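Local coordinates for chitin binding protein (Enterococcus faecalis, PDB 4A02) that cleaves glycosidic bonds of crystalline alpha- and beta-chitin oxidatively with a copper cofactor, working in synergy with a chitinase to depolymerize the polymer, at residues 9-14 / 56-61; 37-42 / 154-159; 76-81 / 130-135; 96-101 / 135-140; 141-146 / 158-163. All blocks are in the same frame, centred on the assembly; numbering follows the deposited sequence.

Interaction 1 of 5, residues 9-14 / 56-61; sequences SRAFFG and EPLDEQ
Arg10 NH1 donates a hydrogen bond to Leu58 O at 2.7 Å. The oxygen lies at the edge of the guanidinium, near its plane, and the donor meets it nearly end-on to the carbonyl (C=O...N 172°). NH1 also donates to a water at 2.9 Å that lies within bonding distance of Gln61 OE1 and Glu60 O. A weak bond from Arg10 NH2 to Gln61 OE1 (3.1 Å) adds a second direct link, with the amide plane turned 52° from the guanidinium. Nearer the backbone, Leu58 CD2 lies alongside the methylenes, 3.7 Å from Arg10 CG. The extended start of the arginine (CG anti to N, chi1 -175°) carries its head from the short helix to the 56-61 turn. Arg10 NE makes a salt bridge with Asp162, and Trp66 adds a cation-pi contact. At the helix start, Phe12 N bonds to Ser9 OG at 2.9 Å. The arrangement is a serine N-cap followed by a buried arginine that ties the short helix and the 56-61 loop to the beta core of the LPMO fold.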
# COMPACT_ATOMS: atom_id res chain seq x y z
N SER A 9 -2.36 6.07 -1.76
CA SER A 9 -1.24 5.47 -1.06
C SER A 9 -0.23 6.53 -0.66
O SER A 9 -0.25 7.68 -1.08
CB SER A 9 -0.57 4.40 -1.87
OG SER A 9 0.24 4.99 -2.88
N ARG A 10 0.71 6.10 0.19
CA ARG A 10 1.74 7.01 0.68
C ARG A 10 2.57 7.53 -0.49
O ARG A 10 2.87 8.73 -0.60
CB ARG A 10 2.55 6.29 1.74
CG ARG A 10 3.59 7.14 2.43
CD ARG A 10 4.43 6.33 3.38
NE ARG A 10 3.64 5.89 4.53
CZ ARG A 10 4.13 5.09 5.47
NH1 ARG A 10 5.35 4.62 5.38
NH2 ARG A 10 3.36 4.74 6.50
N ALA A 11 2.96 6.60 -1.37
CA ALA A 11 3.69 6.95 -2.60
C ALA A 11 2.85 7.82 -3.50
O ALA A 11 3.33 8.84 -4.05
CB ALA A 11 4.13 5.66 -3.28
N PHE A 12 1.59 7.42 -3.73
CA PHE A 12 0.70 8.20 -4.59
C PHE A 12 0.62 9.64 -4.15
O PHE A 12 0.80 10.58 -4.95
CB PHE A 12 -0.68 7.55 -4.57
CG PHE A 12 -1.78 8.32 -5.23
CD1 PHE A 12 -1.94 8.28 -6.62
CD2 PHE A 12 -2.70 9.04 -4.49
CE1 PHE A 12 -3.01 8.90 -7.22
CE2 PHE A 12 -3.79 9.68 -5.11
CZ PHE A 12 -3.92 9.59 -6.47
N PHE A 13 0.35 9.88 -2.85
CA PHE A 13 0.21 11.23 -2.35
C PHE A 13 1.52 12.01 -2.39
O PHE A 13 1.48 13.24 -2.33
CB PHE A 13 -0.37 11.25 -0.96
CG PHE A 13 -1.88 11.13 -0.88
CD1 PHE A 13 -2.73 11.79 -1.73
CD2 PHE A 13 -2.46 10.35 0.09
CE1 PHE A 13 -4.11 11.76 -1.61
CE2 PHE A 13 -3.87 10.35 0.22
CZ PHE A 13 -4.64 11.03 -0.62
N GLY A 14 2.67 11.34 -2.48
CA GLY A 14 3.93 12.06 -2.64
C GLY A 14 4.27 12.41 -4.07
O GLY A 14 5.32 13.02 -4.28
N GLU A 56 13.74 4.57 0.14
CA GLU A 56 13.86 4.48 1.59
C GLU A 56 13.16 5.60 2.34
O GLU A 56 12.72 5.32 3.47
CB GLU A 56 15.31 4.45 2.06
CG GLU A 56 16.20 3.39 1.48
CD GLU A 56 16.80 3.64 0.11
OE1 GLU A 56 16.47 4.64 -0.57
OE2 GLU A 56 17.62 2.77 -0.34
N PRO A 57 13.01 6.84 1.86
CA PRO A 57 12.28 7.84 2.68
C PRO A 57 10.87 7.39 3.02
O PRO A 57 10.34 7.80 4.07
CB PRO A 57 12.32 9.10 1.84
CG PRO A 57 13.60 8.93 1.02
CD PRO A 57 13.58 7.47 0.65
N LEU A 58 10.24 6.56 2.18
CA LEU A 58 8.92 6.03 2.50
C LEU A 58 8.91 5.22 3.78
O LEU A 58 7.85 5.05 4.38
CB LEU A 58 8.41 5.13 1.37
CG LEU A 58 7.90 5.88 0.13
CD1 LEU A 58 7.71 4.87 -1.00
CD2 LEU A 58 6.58 6.58 0.41
N ASP A 59 10.05 4.63 4.18
CA ASP A 59 10.10 3.83 5.36
C ASP A 59 10.17 4.65 6.63
O ASP A 59 10.07 4.08 7.73
CB ASP A 59 11.30 2.88 5.30
CG ASP A 59 11.20 1.89 4.17
OD1 ASP A 59 10.11 1.35 3.93
OD2 ASP A 59 12.27 1.63 3.53
N GLU A 60 10.31 5.96 6.52
CA GLU A 60 10.27 6.79 7.72
C GLU A 60 8.89 6.62 8.36
O GLU A 60 7.90 6.36 7.70
CB GLU A 60 10.60 8.24 7.33
CG GLU A 60 12.05 8.32 6.87
CD GLU A 60 12.51 9.66 6.37
OE1 GLU A 60 11.85 10.68 6.65
OE2 GLU A 60 13.59 9.67 5.71
N GLN A 61 8.85 6.76 9.69
CA GLN A 61 7.61 6.46 10.40
C GLN A 61 7.57 7.27 11.70
O GLN A 61 8.31 7.00 12.64
CB GLN A 61 7.52 4.96 10.68
CG GLN A 61 6.17 4.51 11.21
CD GLN A 61 5.02 4.92 10.33
OE1 GLN A 61 4.92 4.47 9.18
NE2 GLN A 61 4.12 5.76 10.83
O HOH W 1 6.88 3.62 7.58

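Interaction 2 of 5, residues 37-42 / 154-159; sequences APKNTF and VNAFYQ
The short edge strand 36-38 pairs antiparallel with strand 155-165 in the larger sheet. Ala37 and Ala156 form a hydrogen-bonded pair: Ala37 N lies 3.0 Å from Ala156 O. In return, Ala156 N lies 2.8 Å from Ala37 O. Beyond it, Lys39 N meets Val154 O at 2.9 Å in an almost straight bond (178°). The lysine side chain then runs along the start of segment 154-159 and bends at its end (chi4 68°), placing NZ 2.9 Å from Asn155 O; Ile150 O is another acceptor for NZ. Pro38 O is gripped twice from opposite faces of its carbonyl plane, by Tyr158 OH at 2.7 Å and by Thr41 OG1 at 2.7 Å, which fixes the turn after the strand. The Tyr158 ring presents its edge to Ala37 O, and its CE1 packs 3.9 Å from Ala37 CB. Asn155, bonded through ND2 to Glu36, lies about 7 Å from the side chain of copper ligand His1. This is antiparallel edge pairing beside the copper site of a chitin-active LPMO.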
# COMPACT_ATOMS: atom_id res chain seq x y z
N ALA A 37 9.18 -5.60 -5.94
CA ALA A 37 10.12 -6.50 -5.26
C ALA A 37 9.64 -7.90 -5.41
O ALA A 37 8.46 -8.13 -5.76
CB ALA A 37 10.28 -6.11 -3.80
N PRO A 38 10.47 -8.90 -5.12
CA PRO A 38 10.00 -10.27 -5.23
C PRO A 38 8.74 -10.50 -4.37
O PRO A 38 8.58 -9.90 -3.31
CB PRO A 38 11.17 -11.10 -4.72
CG PRO A 38 12.38 -10.26 -5.06
CD PRO A 38 11.89 -8.84 -4.75
N LYS A 39 7.89 -11.41 -4.80
CA LYS A 39 6.83 -11.88 -3.91
C LYS A 39 7.47 -12.36 -2.61
O LYS A 39 8.59 -12.83 -2.55
CB LYS A 39 6.01 -12.96 -4.58
CG LYS A 39 5.22 -12.48 -5.77
CD LYS A 39 4.37 -13.58 -6.38
CE LYS A 39 3.59 -13.11 -7.58
NZ LYS A 39 4.43 -12.79 -8.75
N ASN A 40 6.66 -12.23 -1.53
CA ASN A 40 7.09 -12.63 -0.21
C ASN A 40 8.26 -11.83 0.33
O ASN A 40 9.08 -12.37 1.05
CB ASN A 40 7.42 -14.16 -0.13
CG ASN A 40 7.28 -14.62 1.33
OD1 ASN A 40 6.46 -14.11 2.09
ND2 ASN A 40 8.08 -15.62 1.65
N THR A 41 8.29 -10.54 0.02
CA THR A 41 9.25 -9.62 0.60
C THR A 41 8.50 -8.84 1.66
O THR A 41 7.60 -8.06 1.33
CB THR A 41 9.84 -8.68 -0.44
OG1 THR A 41 10.50 -9.41 -1.46
CG2 THR A 41 10.87 -7.74 0.16
N PHE A 42 8.84 -9.06 2.93
CA PHE A 42 8.19 -8.38 4.04
C PHE A 42 9.28 -8.03 5.07
O PHE A 42 9.24 -8.49 6.20
CB PHE A 42 7.10 -9.21 4.65
CG PHE A 42 5.89 -9.43 3.76
CD1 PHE A 42 4.87 -8.50 3.74
CD2 PHE A 42 5.79 -10.54 2.96
CE1 PHE A 42 3.77 -8.68 2.93
CE2 PHE A 42 4.68 -10.71 2.15
CZ PHE A 42 3.67 -9.78 2.13
N VAL A 154 8.14 -12.86 -11.09
CA VAL A 154 8.19 -13.32 -9.69
C VAL A 154 7.95 -12.18 -8.69
O VAL A 154 8.12 -12.41 -7.47
CB VAL A 154 9.47 -14.05 -9.36
CG1 VAL A 154 9.62 -15.30 -10.24
CG2 VAL A 154 10.72 -13.14 -9.44
N ASN A 155 7.59 -11.03 -9.11
CA ASN A 155 7.51 -9.80 -8.30
C ASN A 155 6.06 -9.45 -7.96
O ASN A 155 5.07 -10.03 -8.41
CB ASN A 155 8.20 -8.66 -9.01
CG ASN A 155 9.66 -8.94 -9.23
OD1 ASN A 155 10.28 -9.68 -8.45
ND2 ASN A 155 10.20 -8.32 -10.28
N ALA A 156 6.00 -8.45 -7.06
CA ALA A 156 4.75 -7.84 -6.63
C ALA A 156 5.05 -6.35 -6.49
O ALA A 156 6.19 -5.92 -6.34
CB ALA A 156 4.29 -8.41 -5.32
N PHE A 157 3.97 -5.58 -6.50
CA PHE A 157 4.00 -4.15 -6.22
C PHE A 157 3.37 -3.90 -4.87
O PHE A 157 2.28 -4.40 -4.57
CB PHE A 157 3.28 -3.35 -7.33
CG PHE A 157 4.07 -3.38 -8.60
CD1 PHE A 157 4.05 -4.50 -9.43
CD2 PHE A 157 4.92 -2.33 -8.96
CE1 PHE A 157 4.86 -4.59 -10.54
CE2 PHE A 157 5.73 -2.40 -10.06
CZ PHE A 157 5.73 -3.54 -10.84
N TYR A 158 4.09 -3.15 -4.03
CA TYR A 158 3.77 -3.01 -2.61
C TYR A 158 3.40 -1.58 -2.30
O TYR A 158 4.14 -0.65 -2.62
CB TYR A 158 5.00 -3.41 -1.79
CG TYR A 158 5.39 -4.88 -1.89
CD1 TYR A 158 6.23 -5.36 -2.88
CD2 TYR A 158 4.89 -5.80 -0.94
CE1 TYR A 158 6.56 -6.71 -2.93
CE2 TYR A 158 5.25 -7.12 -0.98
CZ TYR A 158 6.09 -7.58 -1.98
OH TYR A 158 6.40 -8.93 -1.98
N GLN A 159 2.24 -1.41 -1.66
CA GLN A 159 1.64 -0.09 -1.44
C GLN A 159 1.18 0.06 0.01
O GLN A 159 0.13 -0.43 0.41
CB GLN A 159 0.47 0.10 -2.40
CG GLN A 159 0.92 0.24 -3.84
CD GLN A 159 1.46 1.63 -4.12
OE1 GLN A 159 0.69 2.59 -4.05
NE2 GLN A 159 2.72 1.76 -4.46
O HOH W 2 4.12 -10.99 -1.86

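Interaction 3 of 5, residues 76-81 / 130-135; sequences LDITWN and QTINIP
Leu76, Ile78, Ile132 and Ile134 form an apolar cluster on one face of the paired strands. Leu76 CB lies 3.8 Å from Ile134 CG1, and its CD2 continues the contact toward the CD1 end of the isoleucine, the two side chains crossing at a slant. CG anti to the backbone N (chi1 173°) directs the leucine branch that way. Next along the strands, in the conformer modelled here, the branch methyls of Ile78 and Ile132 face each other. Tyr93 packs on both Ile78 and Ile132, while Val4 covers Ile78 from strand 2-6.

The backbones supply four bonds in two hydrogen-bonded pairs. Leu76 N reaches Ile132 O at 2.7 Å, and Ile132 N returns to Leu76 O at 2.9 Å. Ile78 N meets Gln130 O at 2.8 Å, answered by Gln130 N to Ile78 O at 3.0 Å. The short axes run at 136°, a marked departure from strict antiparallel alignment.

On the other face, the intervening non-hydrogen-bonded pair places Asp77 and Thr131 side by side, pointing the same way. Thr131 OG1 donates to Asp77 OD1 at 2.7 Å, meeting the oxygen on its anti side and 28° out of the carboxylate plane. The chemistry thus divides by face: the interior side is mostly apolar, with Gln130 OE1 satisfied there by Tyr93 OH, whereas a hydroxyl-carboxylate bond joins the two strands on the solvent side.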
# COMPACT_ATOMS: atom_id res chain seq x y z
N LEU A 76 -14.50 -1.29 2.51
CA LEU A 76 -13.75 -0.16 1.96
C LEU A 76 -13.49 -0.47 0.49
O LEU A 76 -12.90 -1.51 0.16
CB LEU A 76 -12.42 0.01 2.69
CG LEU A 76 -11.49 1.09 2.07
CD1 LEU A 76 -12.04 2.47 2.25
CD2 LEU A 76 -10.12 0.97 2.73
N ASP A 77 -13.88 0.45 -0.40
CA ASP A 77 -13.54 0.33 -1.79
C ASP A 77 -12.12 0.87 -1.99
O ASP A 77 -11.83 2.01 -1.64
CB ASP A 77 -14.54 1.09 -2.63
CG ASP A 77 -15.92 0.47 -2.66
OD1 ASP A 77 -16.07 -0.74 -2.32
OD2 ASP A 77 -16.89 1.19 -2.98
N ILE A 78 -11.27 0.03 -2.54
CA ILE A 78 -9.85 0.37 -2.70
C ILE A 78 -9.50 0.23 -4.20
O ILE A 78 -9.84 -0.83 -4.75
CB ILE A 78 -9.04 -0.49 -1.72
CG1 ILE A 78 -7.58 -0.11 -1.75
CG2 ILE A 78 -9.24 -2.00 -1.92
CD1 ILE A 78 -6.83 -0.42 -0.46
N THR A 79 -8.98 1.30 -4.87
CA THR A 79 -8.76 1.41 -6.30
C THR A 79 -7.28 1.50 -6.61
O THR A 79 -6.59 2.38 -6.05
CB THR A 79 -9.48 2.61 -6.88
OG1 THR A 79 -10.88 2.47 -6.66
CG2 THR A 79 -9.30 2.77 -8.40
N TRP A 80 -6.82 0.65 -7.51
CA TRP A 80 -5.49 0.74 -8.10
C TRP A 80 -5.56 1.49 -9.44
O TRP A 80 -6.54 1.39 -10.17
CB TRP A 80 -4.86 -0.61 -8.34
CG TRP A 80 -4.50 -1.41 -7.15
CD1 TRP A 80 -5.34 -2.07 -6.30
CD2 TRP A 80 -3.17 -1.69 -6.68
NE1 TRP A 80 -4.62 -2.73 -5.32
CE2 TRP A 80 -3.28 -2.51 -5.55
CE3 TRP A 80 -1.89 -1.31 -7.12
CZ2 TRP A 80 -2.17 -2.98 -4.86
CZ3 TRP A 80 -0.78 -1.75 -6.44
CH2 TRP A 80 -0.92 -2.59 -5.30
N ASN A 81 -4.48 2.19 -9.77
CA ASN A 81 -4.26 2.70 -11.10
C ASN A 81 -2.97 2.07 -11.62
O ASN A 81 -1.93 2.14 -10.95
CB ASN A 81 -4.14 4.22 -11.15
CG ASN A 81 -5.38 5.01 -10.85
OD1 ASN A 81 -5.32 6.27 -10.81
ND2 ASN A 81 -6.54 4.38 -10.69
N GLN A 130 -11.67 -2.82 -5.96
CA GLN A 130 -11.92 -3.98 -5.11
C GLN A 130 -12.49 -3.51 -3.82
O GLN A 130 -12.45 -2.33 -3.51
CB GLN A 130 -10.65 -4.74 -4.85
CG GLN A 130 -10.06 -5.23 -6.16
CD GLN A 130 -8.76 -5.97 -5.99
OE1 GLN A 130 -7.97 -5.78 -5.06
NE2 GLN A 130 -8.50 -6.82 -6.94
N THR A 131 -13.10 -4.41 -3.05
CA THR A 131 -13.64 -4.08 -1.77
C THR A 131 -13.04 -4.99 -0.70
O THR A 131 -13.06 -6.20 -0.91
CB THR A 131 -15.19 -4.20 -1.76
OG1 THR A 131 -15.68 -3.37 -2.84
CG2 THR A 131 -15.76 -3.83 -0.42
N ILE A 132 -12.54 -4.41 0.37
CA ILE A 132 -11.96 -5.16 1.48
C ILE A 132 -12.67 -4.79 2.76
O ILE A 132 -13.20 -3.68 2.91
CB ILE A 132 -10.43 -4.94 1.56
CG1 ILE A 132 -10.10 -3.49 1.98
CG2 ILE A 132 -9.77 -5.36 0.29
CD1 ILE A 132 -8.61 -3.29 2.17
N ASN A 133 -12.67 -5.68 3.74
CA ASN A 133 -13.34 -5.45 5.00
C ASN A 133 -12.38 -4.96 6.04
O ASN A 133 -11.50 -5.69 6.50
CB ASN A 133 -14.08 -6.69 5.48
CG ASN A 133 -15.21 -7.05 4.55
OD1 ASN A 133 -15.98 -6.15 4.17
ND2 ASN A 133 -15.30 -8.32 4.27
N ILE A 134 -12.53 -3.71 6.47
CA ILE A 134 -11.75 -3.15 7.55
C ILE A 134 -12.31 -3.67 8.86
O ILE A 134 -13.50 -3.44 9.14
CB ILE A 134 -11.73 -1.62 7.50
CG1 ILE A 134 -11.22 -1.11 6.16
CG2 ILE A 134 -10.99 -1.05 8.69
CD1 ILE A 134 -9.81 -1.54 5.80
N PRO A 135 -11.53 -4.37 9.69
CA PRO A 135 -12.10 -4.95 10.92
C PRO A 135 -12.72 -3.91 11.79
O PRO A 135 -12.23 -2.79 11.95
CB PRO A 135 -10.90 -5.64 11.56
CG PRO A 135 -9.97 -5.95 10.41
CD PRO A 135 -10.12 -4.76 9.49

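Interaction 4 of 5, residues 96-101 / 135-140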
# COMPACT_ATOMS: atom_id res chain seq x y z
N THR A 96 -2.51 -2.82 10.00
CA THR A 96 -1.97 -2.78 11.33
C THR A 96 -3.02 -3.10 12.37
O THR A 96 -4.20 -2.76 12.21
CB THR A 96 -1.36 -1.37 11.62
OG1 THR A 96 -2.25 -0.36 11.15
CG2 THR A 96 -0.03 -1.18 10.94
N LYS A 97 -2.58 -3.73 13.45
CA LYS A 97 -3.38 -3.95 14.65
C LYS A 97 -3.47 -2.68 15.46
O LYS A 97 -2.53 -1.89 15.54
CB LYS A 97 -2.72 -5.07 15.48
CG LYS A 97 -2.59 -6.36 14.74
CD LYS A 97 -1.65 -7.33 15.43
CE LYS A 97 -2.38 -8.17 16.24
NZ LYS A 97 -2.83 -9.44 15.66
N ASN A 98 -4.61 -2.51 16.18
CA ASN A 98 -4.66 -1.44 17.16
C ASN A 98 -3.48 -1.56 18.11
O ASN A 98 -3.14 -2.66 18.57
CB ASN A 98 -5.95 -1.49 17.99
CG ASN A 98 -7.17 -0.97 17.30
OD1 ASN A 98 -7.11 -0.19 16.31
ND2 ASN A 98 -8.31 -1.33 17.83
N GLY A 99 -2.86 -0.43 18.41
CA GLY A 99 -1.72 -0.37 19.34
C GLY A 99 -0.38 -0.49 18.71
O GLY A 99 0.63 -0.40 19.42
N TRP A 100 -0.29 -0.68 17.39
CA TRP A 100 0.96 -0.60 16.70
C TRP A 100 1.59 0.77 16.96
O TRP A 100 0.91 1.76 17.22
CB TRP A 100 0.77 -0.87 15.20
CG TRP A 100 0.16 0.30 14.46
CD1 TRP A 100 -1.14 0.70 14.47
CD2 TRP A 100 0.87 1.23 13.62
NE1 TRP A 100 -1.30 1.84 13.71
CE2 TRP A 100 -0.08 2.16 13.16
CE3 TRP A 100 2.20 1.36 13.21
CZ2 TRP A 100 0.27 3.21 12.31
CZ3 TRP A 100 2.54 2.39 12.36
CH2 TRP A 100 1.58 3.29 11.92
N ASN A 101 2.92 0.82 16.86
CA ASN A 101 3.64 2.04 17.27
C ASN A 101 3.91 2.91 16.04
O ASN A 101 4.73 2.52 15.18
CB ASN A 101 4.95 1.65 17.97
CG ASN A 101 5.57 2.83 18.62
OD1 ASN A 101 5.58 3.93 18.09
ND2 ASN A 101 6.16 2.59 19.78
N PRO A 135 -11.53 -4.37 9.69
CA PRO A 135 -12.10 -4.95 10.92
C PRO A 135 -12.72 -3.91 11.79
O PRO A 135 -12.23 -2.79 11.95
CB PRO A 135 -10.90 -5.64 11.56
CG PRO A 135 -9.97 -5.95 10.41
CD PRO A 135 -10.12 -4.76 9.49
N THR A 136 -13.84 -4.28 12.42
CA THR A 136 -14.62 -3.34 13.16
C THR A 136 -14.00 -2.85 14.46
O THR A 136 -14.49 -1.85 14.97
CB THR A 136 -16.06 -3.89 13.40
OG1 THR A 136 -15.95 -5.07 14.11
CG2 THR A 136 -16.69 -4.14 12.06
N ASP A 137 -12.96 -3.48 14.96
CA ASP A 137 -12.28 -2.99 16.12
C ASP A 137 -11.40 -1.80 15.81
O ASP A 137 -10.98 -1.11 16.74
CB ASP A 137 -11.42 -4.06 16.83
CG ASP A 137 -10.24 -4.53 16.04
OD1 ASP A 137 -10.22 -4.44 14.81
OD2 ASP A 137 -9.27 -5.05 16.71
N ARG A 138 -11.03 -1.57 14.56
CA ARG A 138 -9.94 -0.63 14.31
C ARG A 138 -10.38 0.81 14.54
O ARG A 138 -11.47 1.23 14.17
CB ARG A 138 -9.43 -0.78 12.87
CG ARG A 138 -8.81 -2.10 12.56
CD ARG A 138 -7.73 -2.48 13.54
NE ARG A 138 -6.74 -3.44 13.02
CZ ARG A 138 -6.89 -4.73 12.95
NH1 ARG A 138 -7.97 -5.36 13.41
NH2 ARG A 138 -5.92 -5.45 12.38
N LYS A 139 -9.46 1.59 15.09
CA LYS A 139 -9.66 3.01 15.32
C LYS A 139 -8.32 3.72 15.28
O LYS A 139 -7.31 3.14 15.72
CB LYS A 139 -10.35 3.28 16.65
CG LYS A 139 -10.91 4.65 16.83
CD LYS A 139 -11.76 4.85 18.00
CE LYS A 139 -12.29 6.26 18.16
NZ LYS A 139 -12.80 6.45 19.58
N GLY A 140 -8.33 4.93 14.78
CA GLY A 140 -7.15 5.79 14.80
C GLY A 140 -6.25 5.56 13.59
O GLY A 140 -6.66 5.02 12.57
O HOH W 3 -6.46 -4.65 16.30
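Four direct hydrogen bonds join the turns of 96-101 and 135-140. Two come from the Arg138 guanidinium, which presents its edge to Thr96 O: NE bonds at 2.8 Å on a lone pair in the carbonyl plane, nearly straight at 166°, and NH2 adds a weak bond at 3.2 Å. A bend in the arginine chain (chi2 -53°) brings both nitrogens to this oxygen. The Asn98 amide supplies the other two, using both of its ends. Its OD1 accepts from Lys139 N at 3.2 Å in the amide plane, on a lone pair, while ND2 donates to Asp137 O at 2.9 Å from well above that carbonyl's plane (55°). Helped by His142 NE2, which also bonds OD1, these two backbone groups hold the amide.

Among the charges, Arg138 NH1 forms a salt bridge with Asp137 OD1 at 2.8 Å, coplanar with the guanidinium and on the syn lone pair. Asp112 takes both Arg138 NH2 and Lys97 NZ, which would offset their like charges. One water accepts from Asn98 N at 2.8 Å and donates to Asp137 OD2 at 2.9 Å.

The contact joins the type II turn following strand 88-96 to the type I turn following strand 127-134, and Thr96 and Asn98 both bond to His142 of strand 142-150.

Interaction 5 of 5, residues 141-146 / 158-163; sequences YHVIYA and YQAIDV
Tyr141 OH donates to Asp162 OD1 at 2.7 Å, approaching from above the carboxylate plane (41° out of it). The phenol and aspartate lie side by side, and CG anti to the backbone N (chi1 177°) lets the ring lie along the neighbouring strand, with its edge toward OD1 and Val163 O. With OD2 engaged by Arg10, the buried aspartate is held at both oxygens. Paired backbone bonds follow: His142 N to Val163 O at 2.9 Å, Ile144 N to Ile161 O at 2.9 Å and Ala146 N to Gln159 O at 2.9 Å, each answered by a bond in the reverse direction.

These are strands 142-150 and 155-165, an antiparallel beta hairpin in the larger sheet of the immunoglobulin-like LPMO core.

Packing differs on the two faces. Toward the smaller sheet, Ile161 CD1 touches both Ile144 CG2 at 4.0 Å and Ala146 CB at 3.9 Å, while Ile144 CD1 meets Val163 CG1 at about a right angle between the side chains. On the other face, the Tyr145 and Tyr158 rings are near parallel (30°) but slid apart, their centroids 5.8 Å from each other. Tyr145 OH bonds to Leu47 O, and Val143 CG1 rests on Ala160 CB at 4.1 Å.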
# COMPACT_ATOMS: atom_id res chain seq x y z
N TYR A 141 -5.01 6.04 13.70
CA TYR A 141 -4.05 5.93 12.62
C TYR A 141 -3.69 4.48 12.38
O TYR A 141 -3.25 3.79 13.34
CB TYR A 141 -2.81 6.74 12.96
CG TYR A 141 -1.66 6.68 11.98
CD1 TYR A 141 -1.84 6.42 10.62
CD2 TYR A 141 -0.37 6.91 12.43
CE1 TYR A 141 -0.77 6.36 9.75
CE2 TYR A 141 0.70 6.90 11.56
CZ TYR A 141 0.51 6.62 10.23
OH TYR A 141 1.59 6.65 9.36
N HIS A 142 -3.81 4.01 11.14
CA HIS A 142 -3.47 2.69 10.71
C HIS A 142 -2.78 2.75 9.37
O HIS A 142 -2.89 3.74 8.63
CB HIS A 142 -4.72 1.78 10.63
CG HIS A 142 -5.14 1.33 12.01
ND1 HIS A 142 -4.40 0.34 12.62
CD2 HIS A 142 -6.08 1.80 12.87
CE1 HIS A 142 -4.93 0.21 13.80
NE2 HIS A 142 -5.93 1.06 14.00
N VAL A 143 -2.07 1.66 9.05
CA VAL A 143 -1.48 1.47 7.74
C VAL A 143 -2.09 0.23 7.13
O VAL A 143 -2.04 -0.86 7.71
CB VAL A 143 0.06 1.38 7.80
CG1 VAL A 143 0.66 1.09 6.43
CG2 VAL A 143 0.65 2.67 8.36
N ILE A 144 -2.65 0.39 5.92
CA ILE A 144 -3.04 -0.71 5.07
C ILE A 144 -1.87 -1.01 4.15
O ILE A 144 -1.26 -0.11 3.59
CB ILE A 144 -4.31 -0.37 4.27
CG1 ILE A 144 -5.50 -0.08 5.19
CG2 ILE A 144 -4.64 -1.45 3.25
CD1 ILE A 144 -6.66 0.56 4.50
N TYR A 145 -1.56 -2.30 3.97
CA TYR A 145 -0.50 -2.73 3.09
C TYR A 145 -1.13 -3.57 1.98
O TYR A 145 -1.71 -4.61 2.26
CB TYR A 145 0.56 -3.51 3.81
CG TYR A 145 1.89 -3.64 3.14
CD1 TYR A 145 2.56 -2.52 2.69
CD2 TYR A 145 2.52 -4.87 3.04
CE1 TYR A 145 3.84 -2.62 2.09
CE2 TYR A 145 3.81 -4.97 2.51
CZ TYR A 145 4.46 -3.85 2.04
OH TYR A 145 5.72 -3.99 1.56
N ALA A 146 -1.06 -3.07 0.76
CA ALA A 146 -1.70 -3.67 -0.40
C ALA A 146 -0.62 -4.21 -1.32
O ALA A 146 0.36 -3.53 -1.60
CB ALA A 146 -2.52 -2.61 -1.11
N TYR A 158 4.09 -3.15 -4.03
CA TYR A 158 3.77 -3.01 -2.61
C TYR A 158 3.40 -1.58 -2.30
O TYR A 158 4.14 -0.65 -2.62
CB TYR A 158 5.00 -3.41 -1.79
CG TYR A 158 5.39 -4.88 -1.89
CD1 TYR A 158 6.23 -5.36 -2.88
CD2 TYR A 158 4.89 -5.80 -0.94
CE1 TYR A 158 6.56 -6.71 -2.93
CE2 TYR A 158 5.25 -7.12 -0.98
CZ TYR A 158 6.09 -7.58 -1.98
OH TYR A 158 6.40 -8.93 -1.98
N GLN A 159 2.24 -1.41 -1.66
CA GLN A 159 1.64 -0.09 -1.44
C GLN A 159 1.18 0.06 0.01
O GLN A 159 0.13 -0.43 0.41
CB GLN A 159 0.47 0.10 -2.40
CG GLN A 159 0.92 0.24 -3.84
CD GLN A 159 1.46 1.63 -4.12
OE1 GLN A 159 0.69 2.59 -4.05
NE2 GLN A 159 2.72 1.76 -4.46
N ALA A 160 1.98 0.82 0.78
CA ALA A 160 1.54 1.27 2.10
C ALA A 160 0.60 2.46 1.96
O ALA A 160 0.87 3.38 1.17
CB ALA A 160 2.77 1.68 2.92
N ILE A 161 -0.48 2.43 2.73
CA ILE A 161 -1.56 3.43 2.67
C ILE A 161 -1.86 3.87 4.09
O ILE A 161 -2.20 3.04 4.94
CB ILE A 161 -2.80 2.80 2.03
CG1 ILE A 161 -2.54 2.22 0.63
CG2 ILE A 161 -3.96 3.80 2.00
CD1 ILE A 161 -3.26 0.96 0.38
N ASP A 162 -1.72 5.16 4.38
CA ASP A 162 -1.99 5.71 5.70
C ASP A 162 -3.46 6.14 5.81
O ASP A 162 -3.94 6.91 4.96
CB ASP A 162 -1.10 6.94 5.92
CG ASP A 162 0.37 6.60 5.87
OD1 ASP A 162 0.86 6.00 6.88
OD2 ASP A 162 1.03 6.90 4.86
N VAL A 163 -4.13 5.66 6.85
CA VAL A 163 -5.52 6.00 7.07
C VAL A 163 -5.73 6.38 8.53
O VAL A 163 -4.97 6.01 9.42
CB VAL A 163 -6.47 4.86 6.66
CG1 VAL A 163 -6.35 4.59 5.18
CG2 VAL A 163 -6.24 3.59 7.47

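The centre of interaction 5 lies about 5 Å from that of the chain, and this contact touches each of the others. Arg10 NE of interaction 1 reaches Asp162 OD2 at 2.8 Å, and Ser9 OG lies 2.7 Å from Gln159 OE1, a probable hydrogen bond. Interaction 2 shares Tyr158 and Gln159 with it. The two sheets meet in contacts such as Leu76 CD2 of interaction 3 to Ile144 CD1 at 3.9 Å. At the far end, Thr96 OG1 of interaction 4 lies 2.7 Å from His142 ND1. Interactions 2 and 4 stay separate, their centres about 24 Å apart. Interaction 2 approaches the copper site through Asn155, whose side chain is about 9 Å from that of His86; interactions 3 and 4 lie away from it.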